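Local coordinates for protein RNA-dependent RNA polymerase (PDB 6DX3) that contains the viral ovarian tumour (OTU) domain, a papain-like cysteine protease of a nairovirus that probably removes ubiquitin from host proteins, at residues A[82-86]-A[87-91]; A[101-104]-A[105-109]; A[135-138]-A[139-142]. One frame throughout, in Å; residues are numbered along the deposited sequence.

Contact 1: A[82-86]-A[87-91]; sequences TGEDL and NGYLA
Asp85 O takes the N-H of Tyr89 at 2.8 Å, and this is the first turn of helix 86-93. One residue further, Leu90 N reaches Leu86 O at 3.0 Å. The side chain of Asp85 turns back over the same helix start. With chi1 at 58°, its CG sits between the backbone N and the carbonyl carbon, which brings OD1 to 3.0 Å from Gly88 N; the amide meets it from above the carboxylate plane. The negative charge of Asp85 at this end probably also suits the helix dipole. Ahead of the cap, Glu84 N donates to Thr82 OG1, an ST turn in the approaching loop. The Glu84 carboxylate stands almost perpendicular to the Tyr89 ring, and OE1 comes in the ring plane to the edge, 3.9 Å from CD1. Glu84 OE2 pairs in a salt bridge with Arg92, further along the helix. On another flank Leu86 CD1 rests 3.9 Å from Leu90 CG, next to Ala69 of helix 57-72. The arrangement is a classic aspartate N-cap, the side chain accepting from the amide three residues on.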
ATOM      1  N   THR A  82     -17.228   0.918   3.658  1.00 30.92           N
ATOM      2  CA  THR A  82     -16.944  -0.487   3.915  1.00 31.48           C
ATOM      3  C   THR A  82     -18.172  -1.281   4.337  1.00 33.51           C
ATOM      4  O   THR A  82     -18.193  -2.504   4.159  1.00 34.13           O
ATOM      5  CB  THR A  82     -15.874  -0.632   5.000  1.00 30.41           C
ATOM      6  OG1 THR A  82     -16.387  -0.138   6.243  1.00 30.16           O
ATOM      7  CG2 THR A  82     -14.620   0.142   4.626  1.00 27.80           C
ATOM      8  N   GLY A  83     -19.188  -0.626   4.893  1.00 34.70           N
ATOM      9  CA  GLY A  83     -20.328  -1.349   5.418  1.00 38.77           C
ATOM     10  C   GLY A  83     -20.078  -2.071   6.721  1.00 40.58           C
ATOM     11  O   GLY A  83     -20.898  -2.904   7.119  1.00 43.93           O
ATOM     12  N   GLU A  84     -18.972  -1.777   7.400  1.00 38.94           N
ATOM     13  CA  GLU A  84     -18.613  -2.429   8.647  1.00 39.12           C
ATOM     14  C   GLU A  84     -18.411  -1.391   9.742  1.00 37.97           C
ATOM     15  O   GLU A  84     -18.275  -0.192   9.479  1.00 36.89           O
ATOM     16  CB  GLU A  84     -17.327  -3.258   8.496  1.00 38.25           C
ATOM     17  CG  GLU A  84     -17.404  -4.402   7.500  1.00 38.63           C
ATOM     18  CD  GLU A  84     -16.029  -4.820   7.004  1.00 36.90           C
ATOM     19  OE1 GLU A  84     -15.226  -3.929   6.658  1.00 34.93           O
ATOM     20  OE2 GLU A  84     -15.746  -6.035   6.968  1.00 38.60           O
ATOM     21  N   ASP A  85     -18.397  -1.868  10.982  1.00 38.42           N
ATOM     22  CA  ASP A  85     -17.912  -1.078  12.099  1.00 37.29           C
ATOM     23  C   ASP A  85     -16.504  -1.554  12.457  1.00 33.70           C
ATOM     24  O   ASP A  85     -15.962  -2.477  11.845  1.00 31.93           O
ATOM     25  CB  ASP A  85     -18.871  -1.161  13.289  1.00 41.48           C
ATOM     26  CG  ASP A  85     -19.088  -2.580  13.776  1.00 44.98           C
ATOM     27  OD1 ASP A  85     -18.589  -3.526  13.133  1.00 45.99           O
ATOM     28  OD2 ASP A  85     -19.765  -2.750  14.810  1.00 48.12           O
ATOM     29  N   LEU A  86     -15.906  -0.913  13.463  1.00 32.18           N
ATOM     30  CA  LEU A  86     -14.522  -1.225  13.806  1.00 31.55           C
ATOM     31  C   LEU A  86     -14.376  -2.662  14.293  1.00 33.43           C
ATOM     32  O   LEU A  86     -13.438  -3.364  13.898  1.00 31.90           O
ATOM     33  CB  LEU A  86     -14.011  -0.240  14.856  1.00 31.98           C
ATOM     34  CG  LEU A  86     -12.574  -0.420  15.351  1.00 32.03           C
ATOM     35  CD1 LEU A  86     -11.573  -0.390  14.197  1.00 29.24           C
ATOM     36  CD2 LEU A  86     -12.244   0.652  16.378  1.00 32.55           C
ATOM     37  N   ASN A  87     -15.302  -3.121  15.143  1.00 36.83           N
ATOM     38  CA  ASN A  87     -15.201  -4.471  15.694  1.00 40.92           C
ATOM     39  C   ASN A  87     -15.315  -5.529  14.603  1.00 40.09           C
ATOM     40  O   ASN A  87     -14.593  -6.533  14.627  1.00 40.25           O
ATOM     41  CB  ASN A  87     -16.278  -4.692  16.754  1.00 46.70           C
ATOM     42  CG  ASN A  87     -16.073  -3.835  17.978  1.00 50.34           C
ATOM     43  OD1 ASN A  87     -16.996  -3.163  18.440  1.00 53.26           O
ATOM     44  ND2 ASN A  87     -14.858  -3.851  18.518  1.00 50.48           N
ATOM     45  N   GLY A  88     -16.228  -5.332  13.649  1.00 39.61           N
ATOM     46  CA  GLY A  88     -16.362  -6.279  12.557  1.00 38.75           C
ATOM     47  C   GLY A  88     -15.241  -6.176  11.544  1.00 35.88           C
ATOM     48  O   GLY A  88     -14.850  -7.180  10.940  1.00 35.07           O
ATOM     49  N   TYR A  89     -14.708  -4.970  11.345  1.00 33.60           N
ATOM     50  CA  TYR A  89     -13.586  -4.792  10.430  1.00 30.63           C
ATOM     51  C   TYR A  89     -12.351  -5.527  10.934  1.00 28.90           C
ATOM     52  O   TYR A  89     -11.694  -6.252  10.178  1.00 29.62           O
ATOM     53  CB  TYR A  89     -13.301  -3.302  10.246  1.00 27.60           C
ATOM     54  CG  TYR A  89     -11.968  -2.976   9.609  1.00 26.37           C
ATOM     55  CD1 TYR A  89     -11.802  -3.032   8.231  1.00 25.56           C
ATOM     56  CD2 TYR A  89     -10.881  -2.590  10.386  1.00 25.49           C
ATOM     57  CE1 TYR A  89     -10.589  -2.724   7.646  1.00 24.58           C
ATOM     58  CE2 TYR A  89      -9.663  -2.280   9.811  1.00 24.20           C
ATOM     59  CZ  TYR A  89      -9.522  -2.348   8.442  1.00 24.66           C
ATOM     60  OH  TYR A  89      -8.310  -2.039   7.864  1.00 23.69           O
ATOM     61  N   LEU A  90     -12.028  -5.360  12.221  1.00 27.90           N
ATOM     62  CA  LEU A  90     -10.860  -6.028  12.785  1.00 27.83           C
ATOM     63  C   LEU A  90     -11.032  -7.541  12.783  1.00 29.98           C
ATOM     64  O   LEU A  90     -10.067  -8.281  12.558  1.00 27.11           O
ATOM     65  CB  LEU A  90     -10.599  -5.521  14.207  1.00 27.60           C
ATOM     66  CG  LEU A  90     -10.199  -4.050  14.362  1.00 26.33           C
ATOM     67  CD1 LEU A  90     -10.092  -3.672  15.835  1.00 27.71           C
ATOM     68  CD2 LEU A  90      -8.892  -3.755  13.633  1.00 23.68           C
ATOM     69  N   ALA A  91     -12.253  -8.022  13.029  1.00 33.01           N
ATOM     70  CA  ALA A  91     -12.485  -9.463  13.041  1.00 35.46           C
ATOM     71  C   ALA A  91     -12.213 -10.089  11.679  1.00 35.87           C
ATOM     72  O   ALA A  91     -11.861 -11.273  11.598  1.00 37.56           O
ATOM     73  CB  ALA A  91     -13.915  -9.765  13.492  1.00 36.31           C
TER

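Contact 2: A[101-104]-A[105-109]; sequences SSLE and VNFFS
Segment 101-109 runs from the N-cap residue Ser101 into the first two turns of helix 102-112, whose backbone bonds start weakly, Val105 N to Ser101 O at 3.3 Å, and tighten at once to 2.8 Å between Asn106 N and Ser102 O. Phe107 N to Leu103 O and Phe108 N to Glu104 O continue the pattern. The main side-chain meeting is an i, i+4 contact along the helix between Leu103 and Phe107, which lie side by side and point the same way. With CG anti to the backbone N (chi1 176°), Leu103 brings CD1 to 3.8 Å from Phe107 CE2, and its CG is almost as near to the same ring atom. Glu104 does something different: its chain bends at chi2 (70°) and folds back toward the helix start, where OE2 takes a weak bond from Ser101 N at 2.6 Å. Its other oxygen, OE1, is held by Tyr89 OH, so both oxygens of this buried carboxylate have partners. Asn106 and Ser102 both reach Glu78, through ND2 and OG respectively, and Asn106 OD1 accepts from Gln110 NE2 a turn later. Further along, Ser109 OG donates to Asn106 O at 2.6 Å, from above the carbonyl plane. This is an inner helix of the OTU cysteine-protease domain: Phe107 packs on Ala68 and Ala69 of helix 57-72, Phe108 reaches Ile61 of that helix and Met49 of helix 40-49, Val105 meets Leu41, and Tyr133 of strand 126-133 lies against Val105, Asn106 and Ser109.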
ATOM      1  N   SER A 101      -6.096  -4.574   1.758  1.00 24.05           N
ATOM      2  CA  SER A 101      -6.656  -3.691   0.739  1.00 27.34           C
ATOM      3  C   SER A 101      -6.141  -2.274   0.975  1.00 25.74           C
ATOM      4  O   SER A 101      -5.312  -2.031   1.856  1.00 24.54           O
ATOM      5  CB  SER A 101      -8.191  -3.755   0.747  1.00 29.08           C
ATOM      6  OG  SER A 101      -8.718  -3.125   1.906  1.00 30.02           O
ATOM      7  N   SER A 102      -6.654  -1.325   0.187  1.00 25.65           N
ATOM      8  CA  SER A 102      -6.171   0.053   0.264  1.00 24.50           C
ATOM      9  C   SER A 102      -6.500   0.704   1.603  1.00 20.74           C
ATOM     10  O   SER A 102      -5.777   1.603   2.044  1.00 20.87           O
ATOM     11  CB  SER A 102      -6.755   0.877  -0.887  1.00 26.13           C
ATOM     12  OG  SER A 102      -8.153   1.060  -0.730  1.00 25.61           O
ATOM     13  N   LEU A 103      -7.577   0.272   2.263  1.00 19.00           N
ATOM     14  CA  LEU A 103      -7.912   0.847   3.563  1.00 18.33           C
ATOM     15  C   LEU A 103      -6.861   0.504   4.611  1.00 19.57           C
ATOM     16  O   LEU A 103      -6.593   1.315   5.504  1.00 16.29           O
ATOM     17  CB  LEU A 103      -9.292   0.370   4.015  1.00 20.16           C
ATOM     18  CG  LEU A 103      -9.727   0.816   5.415  1.00 21.89           C
ATOM     19  CD1 LEU A 103      -9.687   2.333   5.537  1.00 21.90           C
ATOM     20  CD2 LEU A 103     -11.118   0.290   5.736  1.00 23.97           C
ATOM     21  N   GLU A 104      -6.260  -0.684   4.522  1.00 20.89           N
ATOM     22  CA  GLU A 104      -5.177  -1.031   5.436  1.00 21.05           C
ATOM     23  C   GLU A 104      -3.921  -0.225   5.134  1.00 21.73           C
ATOM     24  O   GLU A 104      -3.169   0.118   6.055  1.00 21.61           O
ATOM     25  CB  GLU A 104      -4.884  -2.530   5.362  1.00 21.53           C
ATOM     26  CG  GLU A 104      -5.983  -3.420   5.941  1.00 24.16           C
ATOM     27  CD  GLU A 104      -7.244  -3.430   5.093  1.00 27.05           C
ATOM     28  OE1 GLU A 104      -8.198  -2.701   5.434  1.00 28.41           O
ATOM     29  OE2 GLU A 104      -7.278  -4.159   4.083  1.00 28.28           O
ATOM     30  N   VAL A 105      -3.672   0.080   3.859  1.00 22.10           N
ATOM     31  CA  VAL A 105      -2.606   1.020   3.523  1.00 22.42           C
ATOM     32  C   VAL A 105      -2.916   2.388   4.111  1.00 21.33           C
ATOM     33  O   VAL A 105      -2.033   3.065   4.652  1.00 22.12           O
ATOM     34  CB  VAL A 105      -2.415   1.100   1.998  1.00 23.21           C
ATOM     35  CG1 VAL A 105      -1.375   2.154   1.664  1.00 23.24           C
ATOM     36  CG2 VAL A 105      -2.032  -0.248   1.425  1.00 23.68           C
ATOM     37  N   ASN A 106      -4.176   2.816   4.004  1.00 20.24           N
ATOM     38  CA  ASN A 106      -4.609   4.082   4.583  1.00 20.59           C
ATOM     39  C   ASN A 106      -4.223   4.171   6.054  1.00 19.39           C
ATOM     40  O   ASN A 106      -3.585   5.138   6.485  1.00 16.98           O
ATOM     41  CB  ASN A 106      -6.126   4.228   4.404  1.00 21.42           C
ATOM     42  CG  ASN A 106      -6.619   5.646   4.640  1.00 23.82           C
ATOM     43  OD1 ASN A 106      -6.091   6.373   5.484  1.00 24.67           O
ATOM     44  ND2 ASN A 106      -7.649   6.042   3.897  1.00 21.30           N
ATOM     45  N   PHE A 107      -4.580   3.149   6.836  1.00 20.26           N
ATOM     46  CA  PHE A 107      -4.307   3.186   8.271  1.00 22.53           C
ATOM     47  C   PHE A 107      -2.812   3.130   8.563  1.00 21.98           C
ATOM     48  O   PHE A 107      -2.324   3.841   9.449  1.00 21.20           O
ATOM     49  CB  PHE A 107      -5.040   2.039   8.969  1.00 23.17           C
ATOM     50  CG  PHE A 107      -6.495   2.316   9.205  1.00 23.87           C
ATOM     51  CD1 PHE A 107      -6.908   3.545   9.693  1.00 23.02           C
ATOM     52  CD2 PHE A 107      -7.452   1.352   8.926  1.00 25.15           C
ATOM     53  CE1 PHE A 107      -8.249   3.808   9.909  1.00 24.23           C
ATOM     54  CE2 PHE A 107      -8.797   1.609   9.139  1.00 25.47           C
ATOM     55  CZ  PHE A 107      -9.195   2.836   9.630  1.00 25.44           C
ATOM     56  N   PHE A 108      -2.066   2.293   7.837  1.00 23.66           N
ATOM     57  CA  PHE A 108      -0.633   2.188   8.101  1.00 22.96           C
ATOM     58  C   PHE A 108       0.089   3.489   7.773  1.00 23.61           C
ATOM     59  O   PHE A 108       0.995   3.904   8.506  1.00 24.21           O
ATOM     60  CB  PHE A 108      -0.027   1.032   7.307  1.00 24.49           C
ATOM     61  CG  PHE A 108       1.459   0.894   7.486  1.00 26.81           C
ATOM     62  CD1 PHE A 108       1.983   0.330   8.638  1.00 27.61           C
ATOM     63  CD2 PHE A 108       2.333   1.331   6.502  1.00 27.55           C
ATOM     64  CE1 PHE A 108       3.350   0.206   8.805  1.00 29.33           C
ATOM     65  CE2 PHE A 108       3.702   1.207   6.665  1.00 29.11           C
ATOM     66  CZ  PHE A 108       4.211   0.643   7.815  1.00 29.74           C
ATOM     67  N   SER A 109      -0.297   4.141   6.673  1.00 22.74           N
ATOM     68  CA  SER A 109       0.320   5.410   6.303  1.00 25.09           C
ATOM     69  C   SER A 109       0.093   6.466   7.377  1.00 25.40           C
ATOM     70  O   SER A 109       0.982   7.280   7.655  1.00 26.67           O
ATOM     71  CB  SER A 109      -0.232   5.886   4.959  1.00 27.48           C
ATOM     72  OG  SER A 109      -1.635   6.073   5.033  1.00 29.41           O
TER

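Contact 3: A[135-138]-A[139-142]; sequences EDPM and LESI
Pro137 O is the tight point of this turn: Ser141 OG donates to it at 2.6 Å from above the carbonyl plane, and Glu140 N adds a weak bond at 3.3 Å. With chi1 at -54°, Ser141 OG lies beside its own backbone N, which turns it back to the proline carbonyl and to 3.3 Å from Asp136 CB. A second weak bond, Ser141 N to Met138 O, follows one residue on, so the two weak i to i+3 bonds make overlapping beta turns; Met138 O also accepts from Asn143 ND2. The outer side is looser. The Glu140 chain crosses the Pro137 ring obliquely, its CD 3.6 Å from Pro137 CD, a contact of carbons at an exposed position. Separately, a water bridges the carboxylate of Asp136 and the backbone of Glu140, donating to Asp136 OD2 at 2.7 Å and to Glu140 O at 3.1 Å. The turn joins strand 126-133 to strand 142-147. Met138 bends at chi3, its CE 4.0 Å from Leu139 CD2, and packs on Tyr117 and Trp119 of strand 116-121; Leu139 touches Pro156 of strand 150-156, and Ile142 pairs by backbone bonds with Thr115 and Tyr117.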
ATOM      1  N   GLU A 135       1.743  12.835   0.993  1.00 33.61           N
ATOM      2  CA  GLU A 135       2.143  13.949   0.145  1.00 35.34           C
ATOM      3  C   GLU A 135       3.540  13.817  -0.444  1.00 33.71           C
ATOM      4  O   GLU A 135       3.880  14.585  -1.351  1.00 33.57           O
ATOM      5  CB  GLU A 135       2.074  15.271   0.926  1.00 40.16           C
ATOM      6  CG  GLU A 135       0.804  15.464   1.729  1.00 43.43           C
ATOM      7  CD  GLU A 135      -0.373  15.844   0.861  1.00 45.93           C
ATOM      8  OE1 GLU A 135      -0.146  16.251  -0.297  1.00 46.99           O
ATOM      9  OE2 GLU A 135      -1.525  15.738   1.335  1.00 47.24           O
ATOM     10  N   ASP A 136       4.352  12.879   0.033  1.00 32.39           N
ATOM     11  CA  ASP A 136       5.760  12.861  -0.328  1.00 33.81           C
ATOM     12  C   ASP A 136       5.948  12.526  -1.807  1.00 33.09           C
ATOM     13  O   ASP A 136       5.101  11.865  -2.417  1.00 32.37           O
ATOM     14  CB  ASP A 136       6.517  11.853   0.531  1.00 34.87           C
ATOM     15  CG  ASP A 136       6.675  12.314   1.964  1.00 36.63           C
ATOM     16  OD1 ASP A 136       6.655  13.541   2.197  1.00 38.59           O
ATOM     17  OD2 ASP A 136       6.824  11.452   2.854  1.00 37.07           O
ATOM     18  N   PRO A 137       7.044  12.984  -2.409  1.00 34.70           N
ATOM     19  CA  PRO A 137       7.350  12.586  -3.786  1.00 35.04           C
ATOM     20  C   PRO A 137       7.479  11.075  -3.919  1.00 35.94           C
ATOM     21  O   PRO A 137       7.645  10.342  -2.941  1.00 35.34           O
ATOM     22  CB  PRO A 137       8.684  13.286  -4.069  1.00 34.82           C
ATOM     23  CG  PRO A 137       8.684  14.467  -3.158  1.00 36.43           C
ATOM     24  CD  PRO A 137       7.968  14.022  -1.914  1.00 36.01           C
ATOM     25  N   MET A 138       7.405  10.617  -5.170  1.00 36.98           N
ATOM     26  CA  MET A 138       7.384   9.185  -5.449  1.00 36.70           C
ATOM     27  C   MET A 138       8.661   8.498  -4.982  1.00 37.52           C
ATOM     28  O   MET A 138       8.615   7.394  -4.425  1.00 37.24           O
ATOM     29  CB  MET A 138       7.168   8.964  -6.945  1.00 37.49           C
ATOM     30  CG  MET A 138       7.115   7.515  -7.380  1.00 37.90           C
ATOM     31  SD  MET A 138       7.149   7.380  -9.177  1.00 40.24           S
ATOM     32  CE  MET A 138       8.790   8.004  -9.537  1.00 41.97           C
ATOM     33  N   LEU A 139       9.813   9.137  -5.191  1.00 38.82           N
ATOM     34  CA  LEU A 139      11.097   8.506  -4.912  1.00 39.99           C
ATOM     35  C   LEU A 139      11.417   8.413  -3.425  1.00 39.26           C
ATOM     36  O   LEU A 139      12.337   7.675  -3.056  1.00 39.33           O
ATOM     37  CB  LEU A 139      12.215   9.265  -5.632  1.00 43.61           C
ATOM     38  CG  LEU A 139      12.165   9.196  -7.161  1.00 45.24           C
ATOM     39  CD1 LEU A 139      13.271  10.038  -7.780  1.00 47.80           C
ATOM     40  CD2 LEU A 139      12.254   7.752  -7.635  1.00 44.91           C
ATOM     41  N   GLU A 140      10.698   9.135  -2.564  1.00 38.66           N
ATOM     42  CA  GLU A 140      10.894   9.047  -1.121  1.00 38.96           C
ATOM     43  C   GLU A 140       9.688   8.445  -0.415  1.00 36.30           C
ATOM     44  O   GLU A 140       9.493   8.674   0.784  1.00 37.26           O
ATOM     45  CB  GLU A 140      11.222  10.422  -0.541  1.00 41.78           C
ATOM     46  CG  GLU A 140      10.574  11.575  -1.270  1.00 43.65           C
ATOM     47  CD  GLU A 140      11.225  12.899  -0.940  1.00 47.68           C
ATOM     48  OE1 GLU A 140      10.930  13.454   0.141  1.00 49.29           O
ATOM     49  OE2 GLU A 140      12.037  13.381  -1.757  1.00 49.70           O
ATOM     50  N   SER A 141       8.873   7.683  -1.137  1.00 32.46           N
ATOM     51  CA  SER A 141       7.695   7.024  -0.599  1.00 29.67           C
ATOM     52  C   SER A 141       7.776   5.528  -0.873  1.00 27.76           C
ATOM     53  O   SER A 141       8.653   5.048  -1.594  1.00 27.21           O
ATOM     54  CB  SER A 141       6.411   7.602  -1.207  1.00 29.48           C
ATOM     55  OG  SER A 141       6.360   9.010  -1.063  1.00 31.54           O
ATOM     56  N   ILE A 142       6.839   4.794  -0.291  1.00 26.96           N
ATOM     57  CA  ILE A 142       6.679   3.373  -0.572  1.00 26.88           C
ATOM     58  C   ILE A 142       5.798   3.220  -1.804  1.00 27.44           C
ATOM     59  O   ILE A 142       4.696   3.778  -1.868  1.00 28.72           O
ATOM     60  CB  ILE A 142       6.073   2.637   0.632  1.00 26.58           C
ATOM     61  CG1 ILE A 142       7.040   2.678   1.822  1.00 25.74           C
ATOM     62  CG2 ILE A 142       5.720   1.205   0.253  1.00 26.21           C
ATOM     63  CD1 ILE A 142       6.412   2.254   3.127  1.00 25.22           C
TER
HETATM   64  O   HOH W   1       7.341   8.843   2.979  1.00 31.67           O

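Overall arrangement
Contact 2 is the buried one, its centre about 6 Å from the chain centre, while contacts 1 and 3 lie at the surface on opposite sides of that centre, their own centres about 30 Å apart. Contacts 1 and 2 belong to consecutive helices and touch directly: the Tyr89 ring packs against Leu103, and Tyr89 reaches from contact 1 to the acid of contact 2. Both also lie against helix 57-72. Contact 3 stands apart on the sheet side, its nearest atoms about 5 Å from contact 2. The chemistry follows position. A carboxylate caps a helix in contact 1, a buried acid and aromatic rings fill contact 2, and a serine hydroxyl and a bridging water hold the turn in contact 3.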